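Local coordinates for DNA translocase coupling protein (Clostridium perfringens, PDB 6O1W) that probably uses ATP to drive DNA through the conjugation machinery in transfer of plasmid pCW3, as an FtsK/SpoIIIE-type P-loop translocase, at residues Q64-Q76 with I82-I94. Residues are numbered along the deposited sequence; the frame is centred on the assembly and turned at random.
Sequences QTSLNISIISIEQ and IVIIKSMAGDAKI. With BGC (beta-D-glucopyranose), chain D.
S70 and M88, a selenomethionine, bond in both directions, with S70 N 2.8 Å from M88 O. They belong to strands 69-76 and 82-89, which pair antiparallel, and whose backbones supply most of the polar contact. E75 and I84 do the same as S70 and M88. Past the strand end, G90 N reaches N68 O at 2.9 Å. Between I71 and S73 the register slips by one residue. K86 O takes a bond from I72 N at 2.7 Å and a weak one from S73 N at 3.3 Å, while K86 N donates to S73 O.

I71, I74, V83 and I85 share one face. I74 and I85 lie side by side and point the same way, with I74 CD1 4.0 Å from I85 CG1. With CG1 of I85 beside the backbone N (chi1 -55°), CG2 falls opposite that N and meets I71 CG1 at 4.0 Å. I53 of helix 53-58 packs on I74 and V83. S87 OG, beside I69 CD1, is buried without a polar partner.

On the other face, S73 OG sits against CB and CG of K86. A water bridges S73 OG to I84 O, 2.8 Å from each. The K86 chain bends at chi2, chi3 and chi4 and leads away from strand 69-76, with CE 3.5 Å from O1 of the bound glucose. Its NZ forms a long, weak ion pair with D319.

I72 and S73 opposite K86 make a classic beta bulge. It lies in a hairpin at one edge of the four-stranded antiparallel sheet of the N-terminal part, apart from the ATP site; strand 43-48 flanks strand 82-89 on its other side.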
ATOM      1  N   GLN A  64     -22.727   9.867  16.282  1.00 27.18           N
ATOM      2  CA  GLN A  64     -22.225  10.081  14.930  1.00 26.44           C
ATOM      3  C   GLN A  64     -22.987  11.232  14.287  1.00 30.05           C
ATOM      4  O   GLN A  64     -22.368  12.106  13.723  1.00 30.34           O
ATOM      5  CB  GLN A  64     -22.400   8.836  14.064  1.00 26.36           C
ATOM      6  CG  GLN A  64     -21.390   7.753  14.363  1.00 31.27           C
ATOM      7  CD  GLN A  64     -21.453   6.628  13.352  1.00 38.38           C
ATOM      8  OE1 GLN A  64     -22.482   6.358  12.700  1.00 38.12           O
ATOM      9  NE2 GLN A  64     -20.353   5.952  13.202  1.00 29.09           N
ATOM     10  N   THR A  65     -24.309  11.233  14.384  1.00 26.81           N
ATOM     11  CA  THR A  65     -25.163  12.280  13.827  1.00 27.37           C
ATOM     12  C   THR A  65     -25.010  13.652  14.547  1.00 31.86           C
ATOM     13  O   THR A  65     -24.876  14.681  13.888  1.00 31.54           O
ATOM     14  CB  THR A  65     -26.600  11.785  13.813  1.00 31.76           C
ATOM     15  OG1 THR A  65     -26.633  10.644  12.966  1.00 38.80           O
ATOM     16  CG2 THR A  65     -27.568  12.822  13.285  1.00 27.88           C
ATOM     17  N   SER A  66     -25.072  13.656  15.866  1.00 27.84           N
ATOM     18  CA  SER A  66     -24.972  14.884  16.660  1.00 28.27           C
ATOM     19  C   SER A  66     -23.599  15.535  16.453  1.00 34.76           C
ATOM     20  O   SER A  66     -23.538  16.716  16.166  1.00 34.16           O
ATOM     21  CB  SER A  66     -25.191  14.582  18.143  1.00 28.41           C
ATOM     22  OG  SER A  66     -26.525  14.158  18.354  1.00 34.79           O
ATOM     23  N   LEU A  67     -22.515  14.752  16.532  1.00 32.49           N
ATOM     24  CA  LEU A  67     -21.155  15.294  16.372  1.00 31.56           C
ATOM     25  C   LEU A  67     -20.666  15.330  14.923  1.00 38.14           C
ATOM     26  O   LEU A  67     -19.608  15.904  14.671  1.00 39.57           O
ATOM     27  CB  LEU A  67     -20.151  14.552  17.283  1.00 30.69           C
ATOM     28  CG  LEU A  67     -20.522  14.427  18.792  1.00 34.77           C
ATOM     29  CD1 LEU A  67     -19.515  13.594  19.539  1.00 34.65           C
ATOM     30  CD2 LEU A  67     -20.643  15.772  19.448  1.00 34.69           C
ATOM     31  N   ASN A  68     -21.433  14.751  13.969  1.00 33.02           N
ATOM     32  CA  ASN A  68     -21.066  14.631  12.552  1.00 32.28           C
ATOM     33  C   ASN A  68     -19.724  13.898  12.371  1.00 36.53           C
ATOM     34  O   ASN A  68     -18.770  14.446  11.802  1.00 37.76           O
ATOM     35  CB  ASN A  68     -21.100  15.981  11.788  1.00 33.20           C
ATOM     36  CG  ASN A  68     -20.961  15.786  10.298  1.00 46.84           C
ATOM     37  OD1 ASN A  68     -21.368  14.756   9.732  1.00 38.97           O
ATOM     38  ND2 ASN A  68     -20.323  16.735   9.637  1.00 43.16           N
ATOM     39  N   ILE A  69     -19.628  12.676  12.903  1.00 30.92           N
ATOM     40  CA  ILE A  69     -18.396  11.886  12.790  1.00 29.49           C
ATOM     41  C   ILE A  69     -18.761  10.442  12.446  1.00 33.17           C
ATOM     42  O   ILE A  69     -19.888  10.036  12.676  1.00 31.43           O
ATOM     43  CB  ILE A  69     -17.532  11.931  14.102  1.00 31.27           C
ATOM     44  CG1 ILE A  69     -18.294  11.334  15.325  1.00 29.88           C
ATOM     45  CG2 ILE A  69     -16.964  13.359  14.397  1.00 31.81           C
ATOM     46  CD1 ILE A  69     -17.576  11.454  16.804  1.00 29.54           C
ATOM     47  N   SER A  70     -17.806   9.683  11.921  1.00 28.46           N
ATOM     48  CA  SER A  70     -17.896   8.245  11.730  1.00 27.86           C
ATOM     49  C   SER A  70     -17.065   7.677  12.877  1.00 32.59           C
ATOM     50  O   SER A  70     -15.883   7.971  12.982  1.00 33.32           O
ATOM     51  CB  SER A  70     -17.260   7.833  10.415  1.00 27.95           C
ATOM     52  OG  SER A  70     -18.063   8.296   9.349  1.00 34.18           O
ATOM     53  N   ILE A  71     -17.674   6.900  13.739  1.00 27.75           N
ATOM     54  CA  ILE A  71     -16.973   6.339  14.870  1.00 27.42           C
ATOM     55  C   ILE A  71     -16.357   5.005  14.466  1.00 33.25           C
ATOM     56  O   ILE A  71     -17.080   4.110  14.070  1.00 32.91           O
ATOM     57  CB  ILE A  71     -17.907   6.241  16.115  1.00 29.13           C
ATOM     58  CG1 ILE A  71     -18.222   7.674  16.657  1.00 29.07           C
ATOM     59  CG2 ILE A  71     -17.280   5.333  17.204  1.00 28.06           C
ATOM     60  CD1 ILE A  71     -19.413   7.784  17.747  1.00 29.86           C
ATOM     61  N   ILE A  72     -15.023   4.878  14.579  1.00 31.45           N
ATOM     62  CA  ILE A  72     -14.324   3.643  14.270  1.00 31.72           C
ATOM     63  C   ILE A  72     -14.468   2.729  15.477  1.00 35.84           C
ATOM     64  O   ILE A  72     -14.811   1.569  15.298  1.00 35.92           O
ATOM     65  CB  ILE A  72     -12.847   3.896  13.878  1.00 34.46           C
ATOM     66  CG1 ILE A  72     -12.764   4.692  12.561  1.00 34.63           C
ATOM     67  CG2 ILE A  72     -12.068   2.570  13.792  1.00 34.80           C
ATOM     68  CD1 ILE A  72     -11.336   5.419  12.293  1.00 40.67           C
ATOM     69  N   SER A  73     -14.189   3.251  16.700  1.00 31.49           N
ATOM     70  CA  SER A  73     -14.292   2.496  17.949  1.00 32.03           C
ATOM     71  C   SER A  73     -14.457   3.417  19.148  1.00 37.69           C
ATOM     72  O   SER A  73     -14.141   4.610  19.078  1.00 35.21           O
ATOM     73  CB  SER A  73     -13.043   1.635  18.181  1.00 33.45           C
ATOM     74  OG  SER A  73     -11.884   2.435  18.375  1.00 33.99           O
ATOM     75  N   ILE A  74     -14.960   2.838  20.251  1.00 36.41           N
ATOM     76  CA  ILE A  74     -15.045   3.475  21.564  1.00 37.46           C
ATOM     77  C   ILE A  74     -14.401   2.493  22.526  1.00 43.61           C
ATOM     78  O   ILE A  74     -14.752   1.316  22.511  1.00 43.93           O
ATOM     79  CB  ILE A  74     -16.458   3.937  22.018  1.00 39.83           C
ATOM     80  CG1 ILE A  74     -17.134   4.810  20.938  1.00 40.08           C
ATOM     81  CG2 ILE A  74     -16.366   4.707  23.341  1.00 39.08           C
ATOM     82  CD1 ILE A  74     -18.391   5.729  21.413  1.00 46.12           C
ATOM     83  N   GLU A  75     -13.418   2.946  23.300  1.00 42.71           N
ATOM     84  CA  GLU A  75     -12.754   2.104  24.306  1.00 43.57           C
ATOM     85  C   GLU A  75     -12.671   2.791  25.663  1.00 48.47           C
ATOM     86  O   GLU A  75     -12.596   4.019  25.734  1.00 47.98           O
ATOM     87  CB  GLU A  75     -11.362   1.624  23.829  1.00 45.63           C
ATOM     88  CG  GLU A  75     -10.280   2.694  23.766  1.00 62.39           C
ATOM     89  CD  GLU A  75      -8.910   2.238  23.291  1.00 94.23           C
ATOM     90  OE1 GLU A  75      -8.587   2.463  22.100  1.00 91.28           O
ATOM     91  OE2 GLU A  75      -8.151   1.676  24.113  1.00 88.28           O
ATOM     92  N   GLN A  76     -12.658   1.996  26.738  1.00 46.04           N
ATOM     93  CA  GLN A  76     -12.475   2.498  28.090  1.00 46.72           C
ATOM     94  C   GLN A  76     -10.984   2.846  28.228  1.00 55.43           C
ATOM     95  O   GLN A  76     -10.137   2.108  27.724  1.00 56.21           O
ATOM     96  CB  GLN A  76     -12.874   1.425  29.122  1.00 47.35           C
ATOM     97  CG  GLN A  76     -13.126   1.983  30.530  1.00 50.04           C
ATOM     98  CD  GLN A  76     -14.541   2.473  30.709  1.00 59.29           C
ATOM     99  OE1 GLN A  76     -14.839   3.670  30.602  1.00 56.65           O
ATOM    100  NE2 GLN A  76     -15.449   1.563  31.000  1.00 39.68           N
ATOM    101  N   ILE A  82     -13.088   7.297  31.976  1.00 42.19           N
ATOM    102  CA  ILE A  82     -12.472   7.728  30.720  1.00 40.82           C
ATOM    103  C   ILE A  82     -12.903   6.889  29.528  1.00 42.64           C
ATOM    104  O   ILE A  82     -12.766   5.664  29.550  1.00 41.44           O
ATOM    105  CB  ILE A  82     -10.902   7.786  30.849  1.00 43.57           C
ATOM    106  CG1 ILE A  82     -10.417   8.726  32.014  1.00 44.37           C
ATOM    107  CG2 ILE A  82     -10.193   8.126  29.523  1.00 43.44           C
ATOM    108  CD1 ILE A  82     -10.586  10.268  31.835  1.00 55.93           C
ATOM    109  N   VAL A  83     -13.381   7.565  28.469  1.00 37.81           N
ATOM    110  CA  VAL A  83     -13.690   6.915  27.193  1.00 37.42           C
ATOM    111  C   VAL A  83     -12.847   7.553  26.114  1.00 38.64           C
ATOM    112  O   VAL A  83     -12.558   8.752  26.168  1.00 39.74           O
ATOM    113  CB  VAL A  83     -15.189   6.786  26.790  1.00 41.71           C
ATOM    114  CG1 VAL A  83     -15.988   6.056  27.864  1.00 42.20           C
ATOM    115  CG2 VAL A  83     -15.804   8.136  26.456  1.00 40.82           C
ATOM    116  N   ILE A  84     -12.407   6.744  25.179  1.00 33.40           N
ATOM    117  CA  ILE A  84     -11.548   7.146  24.072  1.00 32.90           C
ATOM    118  C   ILE A  84     -12.272   6.736  22.811  1.00 35.45           C
ATOM    119  O   ILE A  84     -12.578   5.551  22.642  1.00 34.35           O
ATOM    120  CB  ILE A  84     -10.153   6.459  24.168  1.00 35.93           C
ATOM    121  CG1 ILE A  84      -9.429   6.826  25.495  1.00 37.57           C
ATOM    122  CG2 ILE A  84      -9.304   6.770  22.910  1.00 35.91           C
ATOM    123  CD1 ILE A  84      -8.155   6.042  25.834  1.00 48.21           C
ATOM    124  N   ILE A  85     -12.554   7.712  21.943  1.00 30.15           N
ATOM    125  CA  ILE A  85     -13.262   7.482  20.690  1.00 29.02           C
ATOM    126  C   ILE A  85     -12.266   7.680  19.556  1.00 33.51           C
ATOM    127  O   ILE A  85     -11.548   8.691  19.545  1.00 32.67           O
ATOM    128  CB  ILE A  85     -14.457   8.466  20.552  1.00 32.16           C
ATOM    129  CG1 ILE A  85     -15.415   8.396  21.769  1.00 33.27           C
ATOM    130  CG2 ILE A  85     -15.224   8.267  19.209  1.00 33.98           C
ATOM    131  CD1 ILE A  85     -16.433   9.523  21.833  1.00 38.90           C
ATOM    132  N   LYS A  86     -12.214   6.708  18.615  1.00 28.25           N
ATOM    133  CA  LYS A  86     -11.438   6.819  17.398  1.00 28.38           C
ATOM    134  C   LYS A  86     -12.468   7.155  16.336  1.00 31.55           C
ATOM    135  O   LYS A  86     -13.480   6.461  16.214  1.00 30.45           O
ATOM    136  CB  LYS A  86     -10.670   5.506  17.093  1.00 31.40           C
ATOM    137  CG  LYS A  86      -9.582   5.113  18.129  1.00 37.06           C
ATOM    138  CD  LYS A  86      -8.553   6.225  18.517  1.00 38.04           C
ATOM    139  CE  LYS A  86      -7.800   6.865  17.362  1.00 41.62           C
ATOM    140  NZ  LYS A  86      -7.088   5.869  16.538  1.00 43.83           N
ATOM    141  N   SER A  87     -12.308   8.292  15.673  1.00 30.08           N
ATOM    142  CA  SER A  87     -13.310   8.729  14.687  1.00 30.83           C
ATOM    143  C   SER A  87     -12.724   9.479  13.513  1.00 36.73           C
ATOM    144  O   SER A  87     -11.563   9.856  13.554  1.00 37.93           O
ATOM    145  CB  SER A  87     -14.374   9.607  15.351  1.00 32.76           C
ATOM    146  OG  SER A  87     -13.797  10.760  15.942  1.00 41.46           O
HETATM  147  N   MSE A  88     -13.560   9.754  12.510  1.00 33.43           N
HETATM  148  CA  MSE A  88     -13.235  10.549  11.330  1.00 36.08           C
HETATM  149  C   MSE A  88     -14.374  11.525  11.134  1.00 40.58           C
HETATM  150  O   MSE A  88     -15.534  11.120  11.218  1.00 39.44           O
HETATM  151  CB  MSE A  88     -13.101   9.655  10.080  1.00 39.70           C
HETATM  152  CG  MSE A  88     -11.792   8.879  10.043  1.00 49.49           C
HETATM  153 SE   MSE A  88     -11.663   7.685   8.500  1.00 61.60          SE
HETATM  154  CE  MSE A  88     -11.685   9.022   7.057  1.00 58.08           C
ATOM    155  N   ALA A  89     -14.058  12.808  10.900  1.00 37.94           N
ATOM    156  CA  ALA A  89     -15.049  13.868  10.677  1.00 37.44           C
ATOM    157  C   ALA A  89     -15.860  13.545   9.420  1.00 42.92           C
ATOM    158  O   ALA A  89     -15.295  12.995   8.472  1.00 42.47           O
ATOM    159  CB  ALA A  89     -14.332  15.202  10.487  1.00 37.69           C
ATOM    160  N   GLY A  90     -17.160  13.870   9.422  1.00 40.30           N
ATOM    161  CA  GLY A  90     -18.025  13.696   8.255  1.00 41.72           C
ATOM    162  C   GLY A  90     -17.470  14.398   7.018  1.00 52.74           C
ATOM    163  O   GLY A  90     -17.793  14.005   5.894  1.00 54.93           O
ATOM    164  N   ASP A  91     -16.604  15.442   7.211  1.00 51.89           N
ATOM    165  CA  ASP A  91     -15.926  16.178   6.129  1.00 53.18           C
ATOM    166  C   ASP A  91     -14.749  15.405   5.487  1.00 55.14           C
ATOM    167  O   ASP A  91     -14.344  15.746   4.373  1.00 55.82           O
ATOM    168  CB  ASP A  91     -15.466  17.580   6.588  1.00 56.45           C
ATOM    169  CG  ASP A  91     -14.439  17.635   7.716  1.00 77.84           C
ATOM    170  OD1 ASP A  91     -13.268  17.238   7.484  1.00 79.56           O
ATOM    171  OD2 ASP A  91     -14.786  18.138   8.811  1.00 88.82           O
ATOM    172  N   ALA A  92     -14.174  14.413   6.206  1.00 48.42           N
ATOM    173  CA  ALA A  92     -13.052  13.592   5.725  1.00 47.30           C
ATOM    174  C   ALA A  92     -13.636  12.412   4.938  1.00 46.94           C
ATOM    175  O   ALA A  92     -13.718  11.284   5.436  1.00 44.95           O
ATOM    176  CB  ALA A  92     -12.190  13.116   6.899  1.00 48.03           C
ATOM    177  N   LYS A  93     -14.068  12.705   3.702  1.00 43.25           N
ATOM    178  CA  LYS A  93     -14.738  11.753   2.838  1.00 44.19           C
ATOM    179  C   LYS A  93     -13.811  11.073   1.815  1.00 48.08           C
ATOM    180  O   LYS A  93     -13.018  11.730   1.135  1.00 48.10           O
ATOM    181  CB  LYS A  93     -15.942  12.417   2.156  1.00 48.34           C
ATOM    182  CG  LYS A  93     -16.979  11.433   1.617  1.00 75.17           C
ATOM    183  CD  LYS A  93     -18.203  11.289   2.537  1.00 91.57           C
ATOM    184  CE  LYS A  93     -19.139  10.196   2.063  1.00100.30           C
ATOM    185  NZ  LYS A  93     -20.338  10.062   2.930  1.00104.31           N
ATOM    186  N   ILE A  94     -13.897   9.743   1.760  1.00 43.22           N
ATOM    187  CA  ILE A  94     -13.193   8.869   0.816  1.00 43.28           C
ATOM    188  C   ILE A  94     -14.152   7.722   0.514  1.00 43.60           C
ATOM    189  O   ILE A  94     -14.873   7.317   1.422  1.00 42.31           O
ATOM    190  CB  ILE A  94     -11.756   8.377   1.237  1.00 47.19           C
ATOM    191  CG1 ILE A  94     -11.703   7.761   2.636  1.00 47.85           C
ATOM    192  CG2 ILE A  94     -10.722   9.481   1.097  1.00 50.24           C
ATOM    193  CD1 ILE A  94     -10.292   7.355   3.049  1.00 55.64           C
TER
HETATM  194  C2  BGC D 502      -3.060   6.573  17.630  1.00 53.63           C
HETATM  195  C3  BGC D 502      -2.071   7.376  16.787  1.00 52.14           C
HETATM  196  C4  BGC D 502      -2.766   8.547  16.100  1.00 52.83           C
HETATM  197  C5  BGC D 502      -3.554   9.369  17.117  1.00 51.38           C
HETATM  198  C6  BGC D 502      -4.394  10.458  16.490  1.00 49.05           C
HETATM  199  C1  BGC D 502      -3.836   7.488  18.571  1.00 54.67           C
HETATM  200  O1  BGC D 502      -4.805   6.735  19.216  1.00 55.92           O
HETATM  201  O2  BGC D 502      -2.392   5.588  18.410  1.00 57.08           O
HETATM  202  O3  BGC D 502      -1.487   6.528  15.801  1.00 49.75           O
HETATM  203  O4  BGC D 502      -1.826   9.371  15.412  1.00 53.49           O
HETATM  204  O5  BGC D 502      -4.470   8.518  17.821  1.00 52.79           O
HETATM  205  O6  BGC D 502      -5.461   9.915  15.719  1.00 47.04           O
HETATM  206  O   HOH W   1     -11.355   3.841  20.782  1.00 46.23           O